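Local coordinates for radical SAM domain protein (Methanothrix thermoacetophila, PDB 6Y1X) that probably acts as the radical SAM carbide synthase NifB, a [4Fe-4S] enzyme that makes the precursor of the nitrogenase iron-molybdenum cofactor, at residues K58-C63 with S140-L145. Sequence-based numbering, arbitrary orientation.
Sequences KCNIQC and STNGLL. With SF4 (iron/sulfur cluster), chain D.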
loop_
_atom_site.group_PDB
_atom_site.type_symbol
_atom_site.label_atom_id
_atom_site.label_comp_id
_atom_site.label_asym_id
_atom_site.label_seq_id
_atom_site.Cartn_x
_atom_site.Cartn_y
_atom_site.Cartn_z
ATOM N N LYS A 58 -11.996 6.783 -5.163
ATOM C CA LYS A 58 -11.319 8.071 -5.230
ATOM C C LYS A 58 -9.860 7.930 -4.814
ATOM O O LYS A 58 -9.515 7.124 -3.947
ATOM C CB LYS A 58 -12.003 9.105 -4.335
ATOM C CG LYS A 58 -13.475 9.325 -4.639
ATOM C CD LYS A 58 -14.028 10.490 -3.834
ATOM C CE LYS A 58 -14.153 10.149 -2.364
ATOM N NZ LYS A 58 -14.857 11.233 -1.621
ATOM N N CYS A 59 -9.011 8.761 -5.412
ATOM C CA CYS A 59 -7.633 8.941 -4.981
ATOM C C CYS A 59 -7.363 10.410 -4.692
ATOM O O CYS A 59 -8.041 11.304 -5.207
ATOM C CB CYS A 59 -6.629 8.441 -6.024
ATOM S SG CYS A 59 -4.976 8.252 -5.331
ATOM N N ASN A 60 -6.355 10.648 -3.857
ATOM C CA ASN A 60 -6.002 11.995 -3.432
ATOM C C ASN A 60 -4.642 12.459 -3.924
ATOM O O ASN A 60 -4.219 13.561 -3.567
ATOM C CB ASN A 60 -6.071 12.106 -1.903
ATOM C CG ASN A 60 -5.310 11.001 -1.192
ATOM O OD1 ASN A 60 -4.655 10.167 -1.820
ATOM N ND2 ASN A 60 -5.396 10.994 0.131
ATOM N N ILE A 61 -3.940 11.660 -4.721
ATOM C CA ILE A 61 -2.689 12.074 -5.333
ATOM C C ILE A 61 -2.711 11.633 -6.792
ATOM O O ILE A 61 -3.651 10.980 -7.250
ATOM C CB ILE A 61 -1.455 11.497 -4.603
ATOM C CG1 ILE A 61 -1.364 9.985 -4.795
ATOM C CG2 ILE A 61 -1.529 11.789 -3.109
ATOM C CD1 ILE A 61 -0.115 9.374 -4.178
ATOM N N GLN A 62 -1.648 11.965 -7.515
ATOM C CA GLN A 62 -1.460 11.479 -8.877
ATOM C C GLN A 62 0.002 11.096 -9.045
ATOM O O GLN A 62 0.875 11.967 -9.143
ATOM C CB GLN A 62 -1.879 12.515 -9.922
ATOM C CG GLN A 62 -1.640 12.049 -11.350
ATOM C CD GLN A 62 -2.476 10.831 -11.707
ATOM O OE1 GLN A 62 -3.702 10.900 -11.778
ATOM N NE2 GLN A 62 -1.814 9.696 -11.886
ATOM N N CYS A 63 0.255 9.793 -9.076
ATOM C CA CYS A 63 1.585 9.262 -9.323
ATOM C C CYS A 63 1.886 9.377 -10.810
ATOM O O CYS A 63 0.991 9.229 -11.647
ATOM C CB CYS A 63 1.651 7.797 -8.895
ATOM S SG CYS A 63 1.184 7.484 -7.186
ATOM N N SER A 140 -3.981 -0.981 2.198
ATOM C CA SER A 140 -2.887 -0.349 1.487
ATOM C C SER A 140 -3.179 1.143 1.399
ATOM O O SER A 140 -4.341 1.554 1.367
ATOM C CB SER A 140 -2.725 -0.958 0.084
ATOM O OG SER A 140 -1.844 -0.195 -0.727
ATOM N N THR A 141 -2.130 1.958 1.416
ATOM C CA THR A 141 -2.323 3.399 1.337
ATOM C C THR A 141 -1.091 4.045 0.726
ATOM O O THR A 141 0.020 3.528 0.844
ATOM C CB THR A 141 -2.609 4.016 2.718
ATOM O OG1 THR A 141 -2.769 5.439 2.599
ATOM C CG2 THR A 141 -1.483 3.717 3.699
ATOM N N ASN A 142 -1.297 5.184 0.070
ATOM C CA ASN A 142 -0.164 6.014 -0.310
ATOM C C ASN A 142 0.374 6.810 0.875
ATOM O O ASN A 142 1.410 7.470 0.744
ATOM C CB ASN A 142 -0.533 6.925 -1.490
ATOM C CG ASN A 142 -1.675 7.889 -1.176
ATOM O OD1 ASN A 142 -1.808 8.394 -0.064
ATOM N ND2 ASN A 142 -2.507 8.139 -2.173
ATOM N N GLY A 143 -0.311 6.775 2.020
ATOM C CA GLY A 143 0.200 7.353 3.245
ATOM C C GLY A 143 -0.227 8.776 3.522
ATOM O O GLY A 143 -0.034 9.251 4.651
ATOM N N LEU A 144 -0.780 9.484 2.532
ATOM C CA LEU A 144 -1.099 10.895 2.733
ATOM C C LEU A 144 -2.086 11.095 3.877
ATOM O O LEU A 144 -1.915 12.004 4.696
ATOM C CB LEU A 144 -1.651 11.509 1.449
ATOM C CG LEU A 144 -1.994 12.997 1.571
ATOM C CD1 LEU A 144 -0.773 13.852 1.905
ATOM C CD2 LEU A 144 -2.664 13.486 0.294
ATOM N N LEU A 145 -3.113 10.254 3.965
ATOM C CA LEU A 145 -4.113 10.393 5.017
ATOM C C LEU A 145 -3.876 9.453 6.191
ATOM O O LEU A 145 -4.735 9.358 7.071
ATOM C CB LEU A 145 -5.520 10.187 4.452
ATOM C CG LEU A 145 -6.068 11.348 3.622
ATOM C CD1 LEU A 145 -7.396 10.984 2.972
ATOM C CD2 LEU A 145 -6.205 12.594 4.493
HETATM FE FE1 SF4 D . -2.795 5.840 -8.970
HETATM FE FE2 SF4 D . -0.944 6.610 -7.171
HETATM FE FE3 SF4 D . -2.513 4.441 -6.662
HETATM FE FE4 SF4 D . -3.574 6.953 -6.609
HETATM S S1 SF4 D . -1.980 6.117 -5.177
HETATM S S2 SF4 D . -4.500 5.105 -7.614
HETATM S S3 SF4 D . -2.399 8.000 -8.286
HETATM S S4 SF4 D . -0.950 4.625 -8.333
HETATM O O HOH W 1 -3.959 8.718 1.569
#
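Two asparagine amides, N60 and N142, meet almost in one plane (26° apart) and are joined twice, directly and through a water. N142 ND2 donates to N60 OD1 at 3.0 Å, nearly straight (173°) and in the carbonyl plane. The water accepts hydrogen bonds from N60 ND2 and L145 N and donates one to N142 OD1 at 2.7 Å. That same OD1 also accepts from L144 N, closing an Asx turn, so the N142 amide is fixed in rotation and its NH2 is presented to N60. Methyls flank the amides: I61 CD1 lies 3.4 Å from N142 ND2, and L145 CD1 rests against N60 ND2. I61 CG2 and L144 CD2, 4.0 Å apart, make the purely apolar contact. A chi1 of 69° turns I61 CG1 against both N142 ND2 and cluster sulfide S1, themselves 3.7 Å apart. C59 SG and C63 SG bind FE4 and FE2; with C66 they form the radical SAM CX3CX2C motif, and C72 is the fourth ligand. The contact ties this loop and strand 61-63, paired with 177-182, to the C-terminal end of parallel strand 136-141, where L144 packs against helix 189-209 and L145 occupies the N-cap position of helix 146-156.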